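Local coordinates for protein carbohydrate kinase, pfkB family (Enterococcus faecalis, PDB 3KTN) that probably phosphorylates 2-keto-3-deoxygluconate, as a putative sugar kinase of the pfkB (ribokinase) family that binds magnesium, at residues F33-F47 and G315-H327. Residues are numbered along the deposited sequence; the frame is centred on the assembly and turned at random.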
ATOM      1  N   PHE A  33      -2.769 -12.694 -13.512  1.00 24.81           N
ATOM      2  CA  PHE A  33      -3.239 -13.461 -14.659  1.00 25.78           C
ATOM      3  C   PHE A  33      -3.055 -14.912 -14.272  1.00 26.89           C
ATOM      4  O   PHE A  33      -1.939 -15.365 -14.041  1.00 26.13           O
ATOM      5  CB  PHE A  33      -2.420 -13.119 -15.904  1.00 24.68           C
ATOM      6  CG  PHE A  33      -2.722 -11.760 -16.460  1.00 25.10           C
ATOM      7  CD1 PHE A  33      -3.777 -11.574 -17.344  1.00 23.56           C
ATOM      8  CD2 PHE A  33      -1.983 -10.651 -16.056  1.00 24.98           C
ATOM      9  CE1 PHE A  33      -4.094 -10.299 -17.821  1.00 24.60           C
ATOM     10  CE2 PHE A  33      -2.290  -9.373 -16.524  1.00 23.59           C
ATOM     11  CZ  PHE A  33      -3.347  -9.198 -17.408  1.00 23.68           C
ATOM     12  N   VAL A  34      -4.169 -15.626 -14.168  1.00 26.29           N
ATOM     13  CA  VAL A  34      -4.149 -17.020 -13.785  1.00 25.08           C
ATOM     14  C   VAL A  34      -5.026 -17.830 -14.744  1.00 27.08           C
ATOM     15  O   VAL A  34      -5.512 -17.310 -15.757  1.00 27.98           O
ATOM     16  CB  VAL A  34      -4.666 -17.185 -12.320  1.00 25.73           C
ATOM     17  CG1 VAL A  34      -3.785 -16.380 -11.358  1.00 22.96           C
ATOM     18  CG2 VAL A  34      -6.106 -16.698 -12.216  1.00 20.49           C
ATOM     19  N   GLY A  35      -5.216 -19.101 -14.405  1.00 27.05           N
ATOM     20  CA  GLY A  35      -6.008 -20.012 -15.206  1.00 28.13           C
ATOM     21  C   GLY A  35      -5.352 -21.376 -15.098  1.00 29.55           C
ATOM     22  O   GLY A  35      -4.151 -21.451 -14.828  1.00 30.62           O
ATOM     23  N   THR A  36      -6.123 -22.447 -15.282  1.00 28.70           N
ATOM     24  CA  THR A  36      -5.572 -23.804 -15.203  1.00 29.86           C
ATOM     25  C   THR A  36      -4.311 -23.959 -16.050  1.00 29.40           C
ATOM     26  O   THR A  36      -3.287 -24.423 -15.556  1.00 31.36           O
ATOM     27  CB  THR A  36      -6.610 -24.862 -15.655  1.00 31.44           C
ATOM     28  OG1 THR A  36      -7.610 -24.996 -14.642  1.00 29.83           O
ATOM     29  CG2 THR A  36      -5.948 -26.227 -15.887  1.00 33.52           C
ATOM     30  N   GLY A  37      -4.384 -23.561 -17.316  1.00 28.96           N
ATOM     31  CA  GLY A  37      -3.228 -23.667 -18.194  1.00 30.07           C
ATOM     32  C   GLY A  37      -2.054 -22.798 -17.762  1.00 30.44           C
ATOM     33  O   GLY A  37      -0.893 -23.176 -17.928  1.00 30.64           O
ATOM     34  N   VAL A  38      -2.346 -21.627 -17.208  1.00 29.98           N
ATOM     35  CA  VAL A  38      -1.290 -20.724 -16.752  1.00 28.36           C
ATOM     36  C   VAL A  38      -0.604 -21.311 -15.527  1.00 27.81           C
ATOM     37  O   VAL A  38       0.626 -21.385 -15.475  1.00 28.17           O
ATOM     38  CB  VAL A  38      -1.865 -19.327 -16.409  1.00 28.41           C
ATOM     39  CG1 VAL A  38      -0.745 -18.372 -15.993  1.00 26.42           C
ATOM     40  CG2 VAL A  38      -2.608 -18.779 -17.620  1.00 27.34           C
ATOM     41  N   ASN A  39      -1.400 -21.754 -14.555  1.00 27.10           N
ATOM     42  CA  ASN A  39      -0.853 -22.325 -13.321  1.00 27.59           C
ATOM     43  C   ASN A  39       0.008 -23.538 -13.621  1.00 27.78           C
ATOM     44  O   ASN A  39       1.108 -23.693 -13.073  1.00 25.75           O
ATOM     45  CB  ASN A  39      -1.977 -22.748 -12.360  1.00 25.34           C
ATOM     46  CG  ASN A  39      -2.960 -21.625 -12.076  1.00 27.90           C
ATOM     47  OD1 ASN A  39      -2.655 -20.447 -12.281  1.00 28.90           O
ATOM     48  ND2 ASN A  39      -4.143 -21.983 -11.586  1.00 25.79           N
ATOM     49  N   LEU A  40      -0.510 -24.406 -14.479  1.00 28.82           N
ATOM     50  CA  LEU A  40       0.200 -25.618 -14.854  1.00 30.71           C
ATOM     51  C   LEU A  40       1.534 -25.317 -15.525  1.00 30.16           C
ATOM     52  O   LEU A  40       2.588 -25.744 -15.049  1.00 31.55           O
ATOM     53  CB  LEU A  40      -0.663 -26.462 -15.798  1.00 31.33           C
ATOM     54  CG  LEU A  40      -0.023 -27.788 -16.230  1.00 32.11           C
ATOM     55  CD1 LEU A  40       0.209 -28.657 -14.998  1.00 30.98           C
ATOM     56  CD2 LEU A  40      -0.919 -28.510 -17.234  1.00 32.22           C
ATOM     57  N   LEU A  41       1.486 -24.584 -16.633  1.00 28.58           N
ATOM     58  CA  LEU A  41       2.700 -24.257 -17.370  1.00 29.37           C
ATOM     59  C   LEU A  41       3.700 -23.428 -16.559  1.00 30.86           C
ATOM     60  O   LEU A  41       4.919 -23.605 -16.701  1.00 31.10           O
ATOM     61  CB  LEU A  41       2.346 -23.525 -18.667  1.00 28.75           C
ATOM     62  CG  LEU A  41       1.447 -24.289 -19.647  1.00 32.63           C
ATOM     63  CD1 LEU A  41       1.341 -23.498 -20.944  1.00 29.15           C
ATOM     64  CD2 LEU A  41       2.010 -25.688 -19.905  1.00 31.60           C
ATOM     65  N   ALA A  42       3.189 -22.532 -15.716  1.00 28.34           N
ATOM     66  CA  ALA A  42       4.054 -21.690 -14.891  1.00 28.79           C
ATOM     67  C   ALA A  42       4.891 -22.559 -13.960  1.00 27.89           C
ATOM     68  O   ALA A  42       6.101 -22.369 -13.842  1.00 28.43           O
ATOM     69  CB  ALA A  42       3.216 -20.704 -14.068  1.00 26.57           C
ATOM     70  N   ASN A  43       4.246 -23.516 -13.302  1.00 27.32           N
ATOM     71  CA  ASN A  43       4.955 -24.398 -12.385  1.00 27.91           C
ATOM     72  C   ASN A  43       5.957 -25.270 -13.147  1.00 29.21           C
ATOM     73  O   ASN A  43       7.094 -25.443 -12.709  1.00 29.53           O
ATOM     74  CB  ASN A  43       3.973 -25.287 -11.619  1.00 25.08           C
ATOM     75  CG  ASN A  43       4.571 -25.836 -10.341  1.00 28.35           C
ATOM     76  OD1 ASN A  43       5.783 -25.744 -10.117  1.00 32.46           O
ATOM     77  ND2 ASN A  43       3.730 -26.413  -9.491  1.00 26.71           N
ATOM     78  N   LEU A  44       5.530 -25.823 -14.281  1.00 29.35           N
ATOM     79  CA  LEU A  44       6.410 -26.662 -15.098  1.00 29.90           C
ATOM     80  C   LEU A  44       7.608 -25.849 -15.618  1.00 31.18           C
ATOM     81  O   LEU A  44       8.720 -26.367 -15.717  1.00 30.78           O
ATOM     82  CB  LEU A  44       5.623 -27.272 -16.265  1.00 27.26           C
ATOM     83  CG  LEU A  44       4.577 -28.323 -15.865  1.00 29.47           C
ATOM     84  CD1 LEU A  44       3.782 -28.771 -17.084  1.00 28.03           C
ATOM     85  CD2 LEU A  44       5.275 -29.511 -15.211  1.00 26.81           C
ATOM     86  N   ALA A  45       7.384 -24.578 -15.947  1.00 31.48           N
ATOM     87  CA  ALA A  45       8.480 -23.733 -16.419  1.00 32.07           C
ATOM     88  C   ALA A  45       9.450 -23.522 -15.256  1.00 32.68           C
ATOM     89  O   ALA A  45      10.666 -23.465 -15.447  1.00 33.69           O
ATOM     90  CB  ALA A  45       7.946 -22.389 -16.922  1.00 32.06           C
ATOM     91  N   HIS A  46       8.913 -23.412 -14.046  1.00 32.25           N
ATOM     92  CA  HIS A  46       9.763 -23.241 -12.877  1.00 33.32           C
ATOM     93  C   HIS A  46      10.508 -24.535 -12.574  1.00 34.50           C
ATOM     94  O   HIS A  46      11.508 -24.531 -11.857  1.00 33.32           O
ATOM     95  CB  HIS A  46       8.940 -22.799 -11.663  1.00 33.20           C
ATOM     96  CG  HIS A  46       8.773 -21.315 -11.570  1.00 37.13           C
ATOM     97  ND1 HIS A  46       8.082 -20.585 -12.513  1.00 32.92           N
ATOM     98  CD2 HIS A  46       9.270 -20.416 -10.687  1.00 35.00           C
ATOM     99  CE1 HIS A  46       8.166 -19.300 -12.219  1.00 36.18           C
ATOM    100  NE2 HIS A  46       8.884 -19.173 -11.117  1.00 37.44           N
ATOM    101  N   PHE A  47      10.004 -25.643 -13.113  1.00 35.27           N
ATOM    102  CA  PHE A  47      10.651 -26.936 -12.936  1.00 37.17           C
ATOM    103  C   PHE A  47      11.654 -27.097 -14.079  1.00 39.45           C
ATOM    104  O   PHE A  47      12.268 -28.152 -14.250  1.00 40.81           O
ATOM    105  CB  PHE A  47       9.627 -28.079 -12.966  1.00 35.31           C
ATOM    106  CG  PHE A  47       8.810 -28.209 -11.704  1.00 33.15           C
ATOM    107  CD1 PHE A  47       9.305 -27.767 -10.478  1.00 32.62           C
ATOM    108  CD2 PHE A  47       7.565 -28.835 -11.734  1.00 31.49           C
ATOM    109  CE1 PHE A  47       8.574 -27.951  -9.294  1.00 30.76           C
ATOM    110  CE2 PHE A  47       6.828 -29.023 -10.558  1.00 30.02           C
ATOM    111  CZ  PHE A  47       7.337 -28.579  -9.338  1.00 30.55           C
ATOM    112  N   GLY A 315      -2.180 -16.730  -3.966  1.00 27.37           N
ATOM    113  CA  GLY A 315      -2.473 -16.715  -5.391  1.00 27.88           C
ATOM    114  C   GLY A 315      -2.493 -18.096  -6.022  1.00 28.91           C
ATOM    115  O   GLY A 315      -2.012 -19.067  -5.430  1.00 25.80           O
ATOM    116  N   ASP A 316      -3.043 -18.172  -7.232  1.00 31.21           N
ATOM    117  CA  ASP A 316      -3.180 -19.427  -7.990  1.00 32.92           C
ATOM    118  C   ASP A 316      -1.901 -20.061  -8.521  1.00 32.84           C
ATOM    119  O   ASP A 316      -1.799 -21.288  -8.610  1.00 32.94           O
ATOM    120  CB  ASP A 316      -4.081 -19.229  -9.213  1.00 35.58           C
ATOM    121  CG  ASP A 316      -5.460 -18.730  -8.861  1.00 41.37           C
ATOM    122  OD1 ASP A 316      -6.434 -19.317  -9.368  1.00 46.41           O
ATOM    123  OD2 ASP A 316      -5.577 -17.748  -8.098  1.00 43.58           O
ATOM    124  N   ILE A 317      -0.948 -19.227  -8.917  1.00 31.98           N
ATOM    125  CA  ILE A 317       0.292 -19.722  -9.504  1.00 31.01           C
ATOM    126  C   ILE A 317       1.218 -20.441  -8.537  1.00 29.42           C
ATOM    127  O   ILE A 317       1.679 -19.855  -7.562  1.00 28.87           O
ATOM    128  CB  ILE A 317       1.107 -18.582 -10.160  1.00 32.76           C
ATOM    129  CG1 ILE A 317       0.197 -17.684 -11.010  1.00 33.39           C
ATOM    130  CG2 ILE A 317       2.208 -19.176 -11.033  1.00 32.77           C
ATOM    131  CD1 ILE A 317      -0.361 -18.352 -12.237  1.00 37.66           C
ATOM    132  N   PRO A 318       1.507 -21.728  -8.805  1.00 29.39           N
ATOM    133  CA  PRO A 318       2.399 -22.526  -7.954  1.00 30.25           C
ATOM    134  C   PRO A 318       3.825 -22.195  -8.388  1.00 31.94           C
ATOM    135  O   PRO A 318       4.312 -22.715  -9.398  1.00 34.02           O
ATOM    136  CB  PRO A 318       2.030 -23.976  -8.302  1.00 28.54           C
ATOM    137  CG  PRO A 318       0.689 -23.866  -9.008  1.00 28.78           C
ATOM    138  CD  PRO A 318       0.818 -22.585  -9.781  1.00 28.50           C
ATOM    139  N   LEU A 319       4.474 -21.311  -7.639  1.00 32.16           N
ATOM    140  CA  LEU A 319       5.835 -20.878  -7.938  1.00 32.46           C
ATOM    141  C   LEU A 319       6.849 -21.669  -7.112  1.00 34.16           C
ATOM    142  O   LEU A 319       7.466 -21.134  -6.182  1.00 35.01           O
ATOM    143  CB  LEU A 319       5.969 -19.379  -7.645  1.00 34.02           C
ATOM    144  CG  LEU A 319       5.043 -18.454  -8.450  1.00 35.60           C
ATOM    145  CD1 LEU A 319       4.972 -17.093  -7.795  1.00 36.23           C
ATOM    146  CD2 LEU A 319       5.543 -18.324  -9.876  1.00 34.75           C
ATOM    147  N   THR A 320       7.011 -22.945  -7.457  1.00 32.04           N
ATOM    148  CA  THR A 320       7.939 -23.828  -6.759  1.00 32.16           C
ATOM    149  C   THR A 320       9.005 -24.375  -7.702  1.00 32.15           C
ATOM    150  O   THR A 320       8.834 -24.372  -8.919  1.00 31.29           O
ATOM    151  CB  THR A 320       7.196 -25.028  -6.107  1.00 32.83           C
ATOM    152  OG1 THR A 320       6.441 -25.731  -7.105  1.00 29.84           O
ATOM    153  CG2 THR A 320       6.254 -24.541  -5.017  1.00 31.56           C
ATOM    154  N   THR A 321      10.118 -24.825  -7.130  1.00 32.61           N
ATOM    155  CA  THR A 321      11.203 -25.390  -7.920  1.00 35.14           C
ATOM    156  C   THR A 321      11.458 -26.815  -7.434  1.00 35.21           C
ATOM    157  O   THR A 321      11.046 -27.184  -6.332  1.00 34.41           O
ATOM    158  CB  THR A 321      12.500 -24.580  -7.759  1.00 34.56           C
ATOM    159  OG1 THR A 321      12.961 -24.688  -6.406  1.00 35.04           O
ATOM    160  CG2 THR A 321      12.260 -23.114  -8.095  1.00 36.70           C
ATOM    161  N   VAL A 322      12.133 -27.610  -8.258  1.00 36.93           N
ATOM    162  CA  VAL A 322      12.440 -28.993  -7.903  1.00 37.30           C
ATOM    163  C   VAL A 322      13.263 -29.055  -6.623  1.00 38.08           C
ATOM    164  O   VAL A 322      13.002 -29.884  -5.751  1.00 38.41           O
ATOM    165  CB  VAL A 322      13.207 -29.711  -9.044  1.00 37.89           C
ATOM    166  CG1 VAL A 322      13.548 -31.146  -8.631  1.00 36.33           C
ATOM    167  CG2 VAL A 322      12.357 -29.732 -10.300  1.00 33.45           C
ATOM    168  N   LYS A 323      14.242 -28.166  -6.498  1.00 39.71           N
ATOM    169  CA  LYS A 323      15.085 -28.139  -5.307  1.00 40.94           C
ATOM    170  C   LYS A 323      14.298 -27.810  -4.042  1.00 40.16           C
ATOM    171  O   LYS A 323      14.546 -28.382  -2.977  1.00 39.14           O
ATOM    172  CB  LYS A 323      16.224 -27.132  -5.485  1.00 43.78           C
ATOM    173  CG  LYS A 323      17.244 -27.567  -6.532  1.00 49.85           C
ATOM    174  CD  LYS A 323      18.448 -26.642  -6.574  1.00 52.14           C
ATOM    175  CE  LYS A 323      19.507 -27.162  -7.538  1.00 54.08           C
ATOM    176  NZ  LYS A 323      20.693 -26.260  -7.588  1.00 54.52           N
ATOM    177  N   GLN A 324      13.347 -26.890  -4.162  1.00 39.65           N
ATOM    178  CA  GLN A 324      12.530 -26.492  -3.024  1.00 39.91           C
ATOM    179  C   GLN A 324      11.690 -27.663  -2.525  1.00 38.32           C
ATOM    180  O   GLN A 324      11.630 -27.931  -1.326  1.00 39.19           O
ATOM    181  CB  GLN A 324      11.629 -25.315  -3.417  1.00 40.95           C
ATOM    182  CG  GLN A 324      10.571 -24.940  -2.388  1.00 44.88           C
ATOM    183  CD  GLN A 324       9.677 -23.802  -2.870  1.00 48.17           C
ATOM    184  OE1 GLN A 324       9.234 -23.789  -4.022  1.00 49.13           O
ATOM    185  NE2 GLN A 324       9.404 -22.847  -1.986  1.00 46.71           N
ATOM    186  N   VAL A 325      11.041 -28.360  -3.452  1.00 38.69           N
ATOM    187  CA  VAL A 325      10.210 -29.510  -3.105  1.00 38.01           C
ATOM    188  C   VAL A 325      11.068 -30.590  -2.448  1.00 38.37           C
ATOM    189  O   VAL A 325      10.695 -31.148  -1.415  1.00 37.31           O
ATOM    190  CB  VAL A 325       9.528 -30.108  -4.362  1.00 38.80           C
ATOM    191  CG1 VAL A 325       8.666 -31.297  -3.971  1.00 36.51           C
ATOM    192  CG2 VAL A 325       8.690 -29.042  -5.062  1.00 36.21           C
ATOM    193  N   ASN A 326      12.217 -30.882  -3.054  1.00 39.33           N
ATOM    194  CA  ASN A 326      13.131 -31.894  -2.529  1.00 40.97           C
ATOM    195  C   ASN A 326      13.671 -31.489  -1.163  1.00 40.26           C
ATOM    196  O   ASN A 326      13.929 -32.342  -0.321  1.00 40.19           O
ATOM    197  CB  ASN A 326      14.293 -32.120  -3.504  1.00 41.89           C
ATOM    198  CG  ASN A 326      13.884 -32.934  -4.721  1.00 44.00           C
ATOM    199  OD1 ASN A 326      14.575 -32.937  -5.740  1.00 45.82           O
ATOM    200  ND2 ASN A 326      12.763 -33.639  -4.614  1.00 43.58           N
ATOM    201  N   HIS A 327      13.851 -30.188  -0.943  1.00 40.26           N
ATOM    202  CA  HIS A 327      14.351 -29.724   0.346  1.00 38.41           C
ATOM    203  C   HIS A 327      13.302 -30.001   1.419  1.00 37.22           C
ATOM    204  O   HIS A 327      13.628 -30.377   2.543  1.00 37.08           O
ATOM    205  CB  HIS A 327      14.684 -28.232   0.292  1.00 39.17           C
ATOM    206  CG  HIS A 327      15.099 -27.657   1.612  1.00 40.71           C
ATOM    207  ND1 HIS A 327      14.190 -27.315   2.593  1.00 41.32           N
ATOM    208  CD2 HIS A 327      16.324 -27.400   2.126  1.00 38.94           C
ATOM    209  CE1 HIS A 327      14.839 -26.873   3.655  1.00 42.70           C
ATOM    210  NE2 HIS A 327      16.136 -26.915   3.398  1.00 42.28           N
TER
HETATM  211  O   HOH W   1      13.289 -26.189 -10.770  1.00 43.75           O
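H46 O and V322 N are joined through one water, which donates to the carbonyl at 2.7 Å and accepts from the amide; most of the touching residues are buried, and the loop 315-321 meets helix 36-46 mainly through apolar contacts centred on I317 and P318. I317 supplies the apolar centre: CG2 meets A42 CB at 3.5 Å, while CD1 reaches V38 CG1 and V34 CG1. The P318 ring follows, its CD packed on N39 CB at 3.8 Å. At the helix end the H46 imidazole is held at both nitrogens: ND1 donates to A42 O at 3.0 Å from the carbonyl face opposite to H46 N, and NE2 is hydrogen-bonded to E24 of a second subunit; its CE1 rests on L319 CD2 at 3.6 Å. With chi1 at -76°, CG beside the backbone N, the F47 ring swings toward the start of helix 322-330: CD1 touches V322 CG2 at 3.6 Å, and T321 C lies at the ring edge. That helix start is a capping box, Q324 N donating to T321 OG1 at 3.2 Å and T321 N weakly to Q324 OE1. At the other end V34 CG1 touches D316 CB at 3.6 Å; the D316 carboxylate forms a salt bridge with R14, and its side chain touches magnesium-site residue I276. The contact thus joins the C-terminal run to the helix after strand 28-34, its D316 end lying near the magnesium site of a ribokinase-like fold.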